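Local coordinates for protein FimX (Pseudomonas aeruginosa PAO1, PDB 3HV8) that belongs to the EAL-domain family and holds the ligand C2E in a pocket of its barrel-like domain, at residues V140-E145 and F191-G196; S234-L239 and G249-G254. One frame throughout, in Å; residues are numbered along the deposited sequence. Where two conformers were deposited one is given.

Interaction 1: residues V140-E145 and F191-G196; sequences VFQISE and FIKIDG
V140 lays both of its methyl groups against the ring of F191, CG1 reaching CD2 at 3.8 Å and CG2 reaching CE2 at 3.9 Å. The contact lies inside the TIM-barrel-like EAL fold: strand 168-174 runs between parallel strands 139-144 and 191-194, so the two segments share no backbone bonds and meet through interior side chains. The V140 and F191 side chains cross at about a right angle, and CG1 comes at the ring obliquely. With CG1 anti to the backbone N (chi1 -174°), V140 turns its fork to the ring, and a short branched residue beside a broad aromatic fills this apolar layer. F108 of strand 105-110 meets F191 edge-to-face.

Two residues further along each strand the contact turns polar. K193 is extended throughout, its chain carrying the ammonium away from the backbone to a salt bridge with E52 and a hydrogen bond to Q248. In the conformer given, Q142 NE2 bonds the same carboxylate, so E52 of strand 49-58 links both side chains. A water accepts from K193 NZ at 2.9 Å; its short leg to Q142 OE1 is doubtful. The direct approach is looser, with Q142 OE1 4.1 Å from K193 CD.

Interaction 2: residues S234-L239 and G249-G254; sequences SVLATL and GYYLQG. With C2E (9,9'-[(2R,3R,3aS,5S,7aR,9R,10R,10aS,12S,14aR)-3,5,10,12-tetrahydroxy-5,12-dioxidooctahydro-2H,7H-difuro[3,2-d:3',2'-j][1,3,7,9,2,8]tetraoxadiphosphacyclododecine-2,9-diyl]bis(2-amino-1,9-dihydro-6H-purin-6-one)), chain B.
Y250 lies against a guanine base of C2E, whose C6 sits 3.4 Å above the centre of one ring face, while the ring of its neighbour Y251 meets L236 obliquely. All six ring carbons of Y250 come close to the base, as expected of two nearly parallel flat groups. The backbone N of Y250 donates to O6 of C2E over 2.9 Å and almost straight (168°), so one residue supplies both a platform and a donor. G249 CA lies 3.4 Å from C2E O6, and both residues belong to the ligand pocket. With phi 161°, G249 takes a backbone shape that suits a residue with no side chain, because the preceding carbonyl O lies where a CB would be. Its own O then accepts from Q253 N, and weakly from L252 N, drawing the loop into a compact turn.

The contact with helix 233-242 is apolar and lies at the surface. L236, its CG anti to the backbone N (chi1 -167°), sends CD1 to L252 CD2 at 3.9 Å and to Y251 CD1 at 4.1 Å, crossing both side chains at about a right angle. The single methyl CD1 thus meets two partners, L252 in the conformer given. Within the helix, T238 OG1 and T238 N grip S234 O from opposite faces. L236 and L252 both touch I247 of strand 246-247, and L252 also reaches I41 of strand 33-42.

How the interactions relate
Both interactions belong to one barrel-like domain, and C2E is close to both. Interaction 1 is buried, its centre about 6 Å from the centre of the chain; interaction 2 lies about 18 Å from that point, at the surface. Their centres are about 18 Å apart and their nearest atoms about 6 Å apart, without touching. The K193 side chain comes within about 5 Å of C2E, and G249 and Y250 belong to its pocket. Q248, the residue before G249, ties the loop of interaction 2 to the lysine of interaction 1. Strand 49-58 touches both the lysine, through E52, and the ligand, through L55 and R56.

Interaction 1: residues V140-E145 and F191-G196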
ATOM      1  N   VAL A 140       7.813  -1.987  -0.705  1.00 23.60           N
ATOM      2  CA  VAL A 140       6.808  -2.933  -0.253  1.00 22.74           C
ATOM      3  C   VAL A 140       5.600  -2.801  -1.159  1.00 23.68           C
ATOM      4  O   VAL A 140       5.009  -1.710  -1.240  1.00 26.38           O
ATOM      5  CB  VAL A 140       6.333  -2.607   1.191  1.00 23.35           C
ATOM      6  CG1 VAL A 140       5.403  -3.707   1.676  1.00 23.65           C
ATOM      7  CG2 VAL A 140       7.521  -2.408   2.144  1.00 25.17           C
ATOM      8  N   PHE A 141       5.220  -3.875  -1.839  1.00 21.63           N
ATOM      9  CA  PHE A 141       4.059  -3.830  -2.739  1.00 19.71           C
ATOM     10  C   PHE A 141       2.786  -4.234  -2.024  1.00 22.55           C
ATOM     11  O   PHE A 141       2.760  -5.253  -1.317  1.00 23.82           O
ATOM     12  CB  PHE A 141       4.304  -4.697  -3.975  1.00 23.54           C
ATOM     13  CG  PHE A 141       5.348  -4.125  -4.868  1.00 23.46           C
ATOM     14  CD1 PHE A 141       5.015  -3.130  -5.768  1.00 24.92           C
ATOM     15  CD2 PHE A 141       6.677  -4.496  -4.732  1.00 23.85           C
ATOM     16  CE1 PHE A 141       5.988  -2.541  -6.567  1.00 28.57           C
ATOM     17  CE2 PHE A 141       7.649  -3.926  -5.531  1.00 25.85           C
ATOM     18  CZ  PHE A 141       7.303  -2.940  -6.449  1.00 26.33           C
ATOM     19  N   GLN A 142       1.758  -3.399  -2.153  0.56 21.08           N
ATOM     20  CA  GLN A 142       0.498  -3.629  -1.470  0.56 21.62           C
ATOM     21  C   GLN A 142      -0.521  -4.176  -2.434  0.56 21.86           C
ATOM     22  O   GLN A 142      -0.696  -3.656  -3.542  0.56 24.38           O
ATOM     23  CB  GLN A 142      -0.042  -2.323  -0.880  0.56 25.36           C
ATOM     24  CG  GLN A 142       0.934  -1.606   0.003  0.56 21.86           C
ATOM     25  CD  GLN A 142       0.328  -0.396   0.683  0.56 25.01           C
ATOM     26  OE1 GLN A 142       0.226  -0.355   1.909  0.56 28.30           O
ATOM     27  NE2 GLN A 142      -0.079   0.593  -0.108  0.56 24.92           N
ATOM     28  N   ILE A 143      -1.194  -5.224  -1.989  1.00 23.18           N
ATOM     29  CA  ILE A 143      -2.281  -5.827  -2.715  1.00 22.40           C
ATOM     30  C   ILE A 143      -3.509  -5.818  -1.802  1.00 24.01           C
ATOM     31  O   ILE A 143      -3.396  -6.156  -0.622  1.00 24.45           O
ATOM     32  CB  ILE A 143      -1.886  -7.294  -3.041  1.00 27.10           C
ATOM     33  CG1 ILE A 143      -0.557  -7.314  -3.810  1.00 30.96           C
ATOM     34  CG2 ILE A 143      -3.007  -8.006  -3.800  1.00 30.74           C
ATOM     35  CD1 ILE A 143       0.120  -8.701  -3.904  1.00 30.27           C
ATOM     36  N   SER A 144      -4.680  -5.442  -2.304  1.00 21.61           N
ATOM     37  CA  SER A 144      -5.885  -5.482  -1.479  1.00 21.65           C
ATOM     38  C   SER A 144      -6.265  -6.917  -1.140  1.00 21.89           C
ATOM     39  O   SER A 144      -5.968  -7.858  -1.888  1.00 22.05           O
ATOM     40  CB  SER A 144      -7.061  -4.779  -2.173  1.00 24.83           C
ATOM     41  OG  SER A 144      -7.587  -5.606  -3.203  1.00 25.06           O
ATOM     42  N   GLU A 145      -6.941  -7.066  -0.013  1.00 21.96           N
ATOM     43  CA  GLU A 145      -7.434  -8.375   0.380  1.00 22.03           C
ATOM     44  C   GLU A 145      -8.333  -8.966  -0.697  1.00 21.55           C
ATOM     45  O   GLU A 145      -8.226 -10.152  -1.017  1.00 24.10           O
ATOM     46  CB  GLU A 145      -8.181  -8.290   1.701  1.00 22.17           C
ATOM     47  CG  GLU A 145      -8.824  -9.614   2.108  1.00 23.93           C
ATOM     48  CD  GLU A 145      -9.372  -9.558   3.514  1.00 23.96           C
ATOM     49  OE1 GLU A 145     -10.498  -9.061   3.715  1.00 26.41           O
ATOM     50  OE2 GLU A 145      -8.645 -10.003   4.428  1.00 27.12           O
ATOM     51  N   PHE A 191       3.797  -7.632   5.864  1.00 21.35           N
ATOM     52  CA  PHE A 191       2.960  -6.635   6.533  1.00 22.79           C
ATOM     53  C   PHE A 191       1.502  -6.912   6.230  1.00 21.84           C
ATOM     54  O   PHE A 191       1.153  -7.284   5.093  1.00 22.81           O
ATOM     55  CB  PHE A 191       3.252  -5.205   6.034  1.00 21.46           C
ATOM     56  CG  PHE A 191       4.685  -4.734   6.226  1.00 20.88           C
ATOM     57  CD1 PHE A 191       5.042  -3.944   7.317  1.00 23.78           C
ATOM     58  CD2 PHE A 191       5.648  -4.997   5.260  1.00 22.63           C
ATOM     59  CE1 PHE A 191       6.360  -3.485   7.459  1.00 22.45           C
ATOM     60  CE2 PHE A 191       6.950  -4.541   5.394  1.00 23.80           C
ATOM     61  CZ  PHE A 191       7.312  -3.778   6.489  1.00 24.96           C
ATOM     62  N   ILE A 192       0.630  -6.665   7.203  1.00 21.36           N
ATOM     63  CA  ILE A 192      -0.806  -6.778   6.983  1.00 21.30           C
ATOM     64  C   ILE A 192      -1.468  -5.513   7.495  1.00 23.35           C
ATOM     65  O   ILE A 192      -1.345  -5.167   8.693  1.00 23.04           O
ATOM     66  CB  ILE A 192      -1.410  -8.001   7.707  1.00 21.98           C
ATOM     67  CG1 ILE A 192      -0.800  -9.319   7.201  1.00 21.93           C
ATOM     68  CG2 ILE A 192      -2.919  -8.009   7.553  1.00 22.67           C
ATOM     69  CD1 ILE A 192      -1.173  -9.657   5.731  1.00 23.51           C
ATOM     70  N   LYS A 193      -2.152  -4.810   6.593  1.00 21.22           N
ATOM     71  CA  LYS A 193      -2.754  -3.532   6.916  1.00 20.71           C
ATOM     72  C   LYS A 193      -4.235  -3.795   7.012  1.00 21.12           C
ATOM     73  O   LYS A 193      -4.881  -4.177   6.032  1.00 22.34           O
ATOM     74  CB  LYS A 193      -2.435  -2.511   5.832  1.00 22.09           C
ATOM     75  CG  LYS A 193      -2.918  -1.099   6.126  1.00 22.18           C
ATOM     76  CD  LYS A 193      -2.401  -0.154   5.052  1.00 23.75           C
ATOM     77  CE  LYS A 193      -2.613   1.269   5.477  1.00 26.06           C
ATOM     78  NZ  LYS A 193      -2.213   2.193   4.377  1.00 25.53           N
ATOM     79  N   ILE A 194      -4.785  -3.633   8.211  0.54 21.95           N
ATOM     80  CA  ILE A 194      -6.177  -3.991   8.416  0.54 22.81           C
ATOM     81  C   ILE A 194      -7.126  -2.914   7.896  0.54 22.46           C
ATOM     82  O   ILE A 194      -6.760  -1.743   7.773  0.54 23.03           O
ATOM     83  CB  ILE A 194      -6.483  -4.344   9.895  0.54 23.13           C
ATOM     84  CG1 ILE A 194      -6.478  -3.095  10.779  0.54 21.49           C
ATOM     85  CG2 ILE A 194      -5.509  -5.420  10.409  0.54 23.34           C
ATOM     86  CD1 ILE A 194      -7.038  -3.364  12.178  0.54 26.30           C
ATOM     87  N   ASP A 195      -8.347  -3.327   7.574  1.00 23.09           N
ATOM     88  CA  ASP A 195      -9.347  -2.423   7.030  1.00 25.52           C
ATOM     89  C   ASP A 195      -9.705  -1.321   8.038  1.00 26.10           C
ATOM     90  O   ASP A 195      -9.803  -1.585   9.244  1.00 25.43           O
ATOM     91  CB  ASP A 195     -10.601  -3.207   6.667  1.00 23.69           C
ATOM     92  CG  ASP A 195     -11.553  -2.395   5.829  1.00 30.06           C
ATOM     93  OD1 ASP A 195     -11.265  -2.209   4.634  1.00 29.50           O
ATOM     94  OD2 ASP A 195     -12.574  -1.927   6.374  1.00 32.32           O
ATOM     95  N   GLY A 196      -9.920  -0.108   7.539  1.00 26.67           N
ATOM     96  CA  GLY A 196     -10.254   1.028   8.383  1.00 28.17           C
ATOM     97  C   GLY A 196     -11.544   0.864   9.165  1.00 32.83           C
ATOM     98  O   GLY A 196     -11.752   1.533  10.183  1.00 29.44           O
TER
HETATM   99  O   HOH W   1       0.505   1.444   3.572  1.00 27.80           O

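Interaction 2: residues S234-L239 and G249-G254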
ATOM      1  N   SER A 234      -7.659   8.833  21.265  1.00 32.37           N
ATOM      2  CA  SER A 234      -8.213   7.621  21.862  1.00 32.89           C
ATOM      3  C   SER A 234      -7.927   6.407  20.989  1.00 31.69           C
ATOM      4  O   SER A 234      -7.644   5.319  21.485  1.00 32.67           O
ATOM      5  CB  SER A 234      -9.723   7.752  22.114  1.00 37.53           C
ATOM      6  OG  SER A 234     -10.467   7.662  20.908  1.00 46.42           O
ATOM      7  N   VAL A 235      -8.029   6.592  19.676  1.00 37.20           N
ATOM      8  CA  VAL A 235      -7.755   5.484  18.779  1.00 35.17           C
ATOM      9  C   VAL A 235      -6.258   5.166  18.743  1.00 28.05           C
ATOM     10  O   VAL A 235      -5.883   3.995  18.841  1.00 30.42           O
ATOM     11  CB  VAL A 235      -8.334   5.722  17.374  1.00 31.16           C
ATOM     12  CG1 VAL A 235      -7.803   4.674  16.416  1.00 30.18           C
ATOM     13  CG2 VAL A 235      -9.858   5.654  17.439  1.00 34.82           C
ATOM     14  N   LEU A 236      -5.425   6.196  18.642  1.00 29.63           N
ATOM     15  CA  LEU A 236      -3.971   6.007  18.725  1.00 28.19           C
ATOM     16  C   LEU A 236      -3.608   5.217  19.981  1.00 32.63           C
ATOM     17  O   LEU A 236      -2.895   4.217  19.921  1.00 29.31           O
ATOM     18  CB  LEU A 236      -3.225   7.340  18.663  1.00 30.11           C
ATOM     19  CG  LEU A 236      -1.707   7.269  18.420  1.00 30.79           C
ATOM     20  CD1 LEU A 236      -1.174   8.612  17.963  1.00 34.97           C
ATOM     21  CD2 LEU A 236      -0.936   6.774  19.637  1.00 36.03           C
ATOM     22  N   ALA A 237      -4.117   5.650  21.127  1.00 33.92           N
ATOM     23  CA  ALA A 237      -3.807   4.976  22.387  1.00 31.68           C
ATOM     24  C   ALA A 237      -4.334   3.545  22.480  1.00 32.70           C
ATOM     25  O   ALA A 237      -3.654   2.664  23.014  1.00 33.26           O
ATOM     26  CB  ALA A 237      -4.324   5.811  23.557  1.00 33.62           C
ATOM     27  N   THR A 238      -5.539   3.311  21.960  1.00 31.72           N
ATOM     28  CA  THR A 238      -6.125   1.978  21.945  1.00 32.36           C
ATOM     29  C   THR A 238      -5.273   1.022  21.119  1.00 31.63           C
ATOM     30  O   THR A 238      -5.037  -0.122  21.514  1.00 33.71           O
ATOM     31  CB  THR A 238      -7.555   1.987  21.366  1.00 37.73           C
ATOM     32  OG1 THR A 238      -8.403   2.795  22.192  1.00 42.75           O
ATOM     33  CG2 THR A 238      -8.121   0.573  21.289  1.00 44.88           C
ATOM     34  N   LEU A 239      -4.813   1.510  19.970  1.00 33.19           N
ATOM     35  CA  LEU A 239      -4.020   0.699  19.055  1.00 32.36           C
ATOM     36  C   LEU A 239      -2.672   0.390  19.659  1.00 28.15           C
ATOM     37  O   LEU A 239      -2.149  -0.712  19.529  1.00 29.72           O
ATOM     38  CB  LEU A 239      -3.830   1.422  17.726  1.00 28.60           C
ATOM     39  CG  LEU A 239      -5.099   1.444  16.891  1.00 28.13           C
ATOM     40  CD1 LEU A 239      -4.990   2.413  15.714  1.00 26.05           C
ATOM     41  CD2 LEU A 239      -5.444   0.023  16.447  1.00 39.25           C
ATOM     42  N   GLY A 249      -2.623   7.591   9.684  1.00 23.75           N
ATOM     43  CA  GLY A 249      -3.881   8.318   9.671  1.00 23.29           C
ATOM     44  C   GLY A 249      -3.699   9.812   9.638  1.00 24.93           C
ATOM     45  O   GLY A 249      -2.593  10.323   9.820  1.00 26.36           O
ATOM     46  N   TYR A 250      -4.795  10.513   9.371  1.00 26.64           N
ATOM     47  CA  TYR A 250      -4.787  11.969   9.380  1.00 31.15           C
ATOM     48  C   TYR A 250      -4.252  12.545  10.697  1.00 30.98           C
ATOM     49  O   TYR A 250      -3.635  13.609  10.703  1.00 34.56           O
ATOM     50  CB  TYR A 250      -6.197  12.515   9.108  1.00 30.60           C
ATOM     51  CG  TYR A 250      -6.729  12.295   7.709  1.00 31.37           C
ATOM     52  CD1 TYR A 250      -8.098  12.196   7.478  1.00 34.37           C
ATOM     53  CD2 TYR A 250      -5.874  12.192   6.616  1.00 33.08           C
ATOM     54  CE1 TYR A 250      -8.597  11.996   6.196  1.00 37.31           C
ATOM     55  CE2 TYR A 250      -6.368  11.993   5.335  1.00 36.91           C
ATOM     56  CZ  TYR A 250      -7.727  11.900   5.130  1.00 37.34           C
ATOM     57  OH  TYR A 250      -8.218  11.700   3.854  1.00 39.04           O
ATOM     58  N   TYR A 251      -4.500  11.851  11.804  1.00 31.19           N
ATOM     59  CA  TYR A 251      -4.042  12.314  13.124  1.00 30.42           C
ATOM     60  C   TYR A 251      -2.516  12.436  13.197  1.00 32.24           C
ATOM     61  O   TYR A 251      -1.988  13.330  13.860  1.00 36.25           O
ATOM     62  CB  TYR A 251      -4.551  11.402  14.243  1.00 34.42           C
ATOM     63  CG  TYR A 251      -4.468  12.018  15.629  1.00 39.31           C
ATOM     64  CD1 TYR A 251      -3.435  11.689  16.500  1.00 38.34           C
ATOM     65  CD2 TYR A 251      -5.429  12.925  16.062  1.00 35.58           C
ATOM     66  CE1 TYR A 251      -3.361  12.253  17.771  1.00 40.40           C
ATOM     67  CE2 TYR A 251      -5.364  13.496  17.333  1.00 40.09           C
ATOM     68  CZ  TYR A 251      -4.329  13.152  18.179  1.00 42.89           C
ATOM     69  OH  TYR A 251      -4.267  13.715  19.441  1.00 46.39           O
ATOM     70  N   LEU A 252      -1.815  11.538  12.512  0.50 29.24           N
ATOM     71  CA  LEU A 252      -0.359  11.576  12.454  0.50 30.33           C
ATOM     72  C   LEU A 252       0.105  12.535  11.364  0.50 31.56           C
ATOM     73  O   LEU A 252       0.851  13.481  11.628  0.50 33.36           O
ATOM     74  CB  LEU A 252       0.197  10.168  12.214  0.50 28.41           C
ATOM     75  CG  LEU A 252      -0.246   9.186  13.300  0.50 31.52           C
ATOM     76  CD1 LEU A 252      -0.069   7.746  12.859  0.50 31.34           C
ATOM     77  CD2 LEU A 252       0.517   9.462  14.595  0.50 29.65           C
ATOM     78  N   GLN A 253      -0.339  12.282  10.136  1.00 28.06           N
ATOM     79  CA  GLN A 253      -0.128  13.198   9.023  1.00 28.11           C
ATOM     80  C   GLN A 253      -0.908  12.655   7.842  1.00 29.68           C
ATOM     81  O   GLN A 253      -0.889  11.447   7.595  1.00 27.30           O
ATOM     82  CB  GLN A 253       1.343  13.344   8.640  1.00 28.20           C
ATOM     83  CG  GLN A 253       1.559  14.515   7.670  1.00 31.23           C
ATOM     84  CD  GLN A 253       2.807  14.389   6.822  1.00 33.16           C
ATOM     85  OE1 GLN A 253       2.737  14.023   5.645  1.00 37.70           O
ATOM     86  NE2 GLN A 253       3.956  14.675   7.411  1.00 34.91           N
ATOM     87  N   GLY A 254      -1.594  13.525   7.110  1.00 30.31           N
ATOM     88  CA  GLY A 254      -2.271  13.104   5.893  1.00 26.75           C
ATOM     89  C   GLY A 254      -1.289  13.009   4.738  1.00 26.50           C
ATOM     90  O   GLY A 254      -0.106  13.331   4.900  1.00 28.73           O
TER
HETATM   91  P1  C2E B 900      -6.677   2.675   0.231  1.00 26.53           P
HETATM   92  O2P C2E B 900      -6.205   1.396   1.064  1.00 35.94           O
HETATM   93  O1P C2E B 900      -8.080   2.928   0.618  1.00 45.66           O
HETATM   94  O5' C2E B 900      -5.928   4.029   0.614  1.00 39.66           O
HETATM   95  C5' C2E B 900      -6.382   4.730   1.788  1.00 33.20           C
HETATM   96  C4' C2E B 900      -7.370   5.876   1.484  1.00 26.96           C
HETATM   97  O4' C2E B 900      -7.693   6.548   2.725  1.00 26.51           O
HETATM   98  C3' C2E B 900      -6.584   6.890   0.664  1.00 24.86           C
HETATM   99  O3' C2E B 900      -7.453   7.486  -0.311  1.00 22.26           O
HETATM  100  C2' C2E B 900      -6.061   7.905   1.708  1.00 26.46           C
HETATM  101  O2' C2E B 900      -5.883   9.211   1.193  1.00 29.30           O
HETATM  102  C1' C2E B 900      -7.202   7.881   2.725  1.00 24.07           C
HETATM  103  N9  C2E B 900      -6.819   8.236   4.083  1.00 25.74           N
HETATM  104  C8  C2E B 900      -5.550   8.262   4.613  1.00 28.31           C
HETATM  105  N7  C2E B 900      -5.620   8.455   5.910  1.00 27.53           N
HETATM  106  C5  C2E B 900      -6.933   8.582   6.262  1.00 25.77           C
HETATM  107  C6  C2E B 900      -7.595   8.807   7.490  1.00 28.14           C
HETATM  108  O6  C2E B 900      -7.001   8.889   8.567  1.00 26.79           O
HETATM  109  N1  C2E B 900      -8.932   8.899   7.445  1.00 29.93           N
HETATM  110  C2  C2E B 900      -9.625   8.784   6.280  1.00 34.87           C
HETATM  111  N2  C2E B 900     -10.992   8.885   6.315  1.00 38.87           N
HETATM  112  N3  C2E B 900      -9.023   8.574   5.132  1.00 32.40           N
HETATM  113  C4  C2E B 900      -7.694   8.463   5.101  1.00 25.32           C
HETATM  114  P11 C2E B 900      -6.878   7.632  -1.807  1.00 22.13           P
HETATM  115  O21 C2E B 900      -7.969   8.375  -2.665  1.00 25.37           O
HETATM  116  O11 C2E B 900      -5.540   8.258  -1.804  1.00 24.95           O
HETATM  117  O5A C2E B 900      -6.685   6.138  -2.302  1.00 21.85           O
HETATM  118  C5A C2E B 900      -7.835   5.288  -2.411  1.00 22.65           C
HETATM  119  C4A C2E B 900      -7.460   3.958  -3.059  1.00 21.67           C
HETATM  120  O4A C2E B 900      -6.955   4.201  -4.380  1.00 21.59           O
HETATM  121  C3A C2E B 900      -6.344   3.191  -2.347  1.00 24.28           C
HETATM  122  O3A C2E B 900      -6.829   2.350  -1.308  1.00 25.12           O
HETATM  123  C2A C2E B 900      -5.853   2.288  -3.481  1.00 21.33           C
HETATM  124  O2A C2E B 900      -6.776   1.205  -3.691  1.00 23.31           O
HETATM  125  C1A C2E B 900      -5.996   3.213  -4.696  1.00 21.14           C
HETATM  126  N91 C2E B 900      -4.715   3.863  -4.944  1.00 20.76           N
HETATM  127  C81 C2E B 900      -4.243   5.041  -4.438  1.00 21.80           C
HETATM  128  N71 C2E B 900      -3.051   5.253  -4.925  1.00 20.90           N
HETATM  129  C51 C2E B 900      -2.732   4.266  -5.815  1.00 21.56           C
HETATM  130  C61 C2E B 900      -1.639   3.978  -6.658  1.00 19.94           C
HETATM  131  O61 C2E B 900      -0.590   4.634  -6.655  1.00 22.69           O
HETATM  132  N11 C2E B 900      -1.755   2.857  -7.417  1.00 20.23           N
HETATM  133  C21 C2E B 900      -2.856   2.044  -7.389  1.00 20.31           C
HETATM  134  N21 C2E B 900      -2.872   0.912  -8.153  1.00 23.07           N
HETATM  135  N31 C2E B 900      -3.866   2.282  -6.593  1.00 21.11           N
HETATM  136  C41 C2E B 900      -3.819   3.381  -5.831  1.00 20.14           C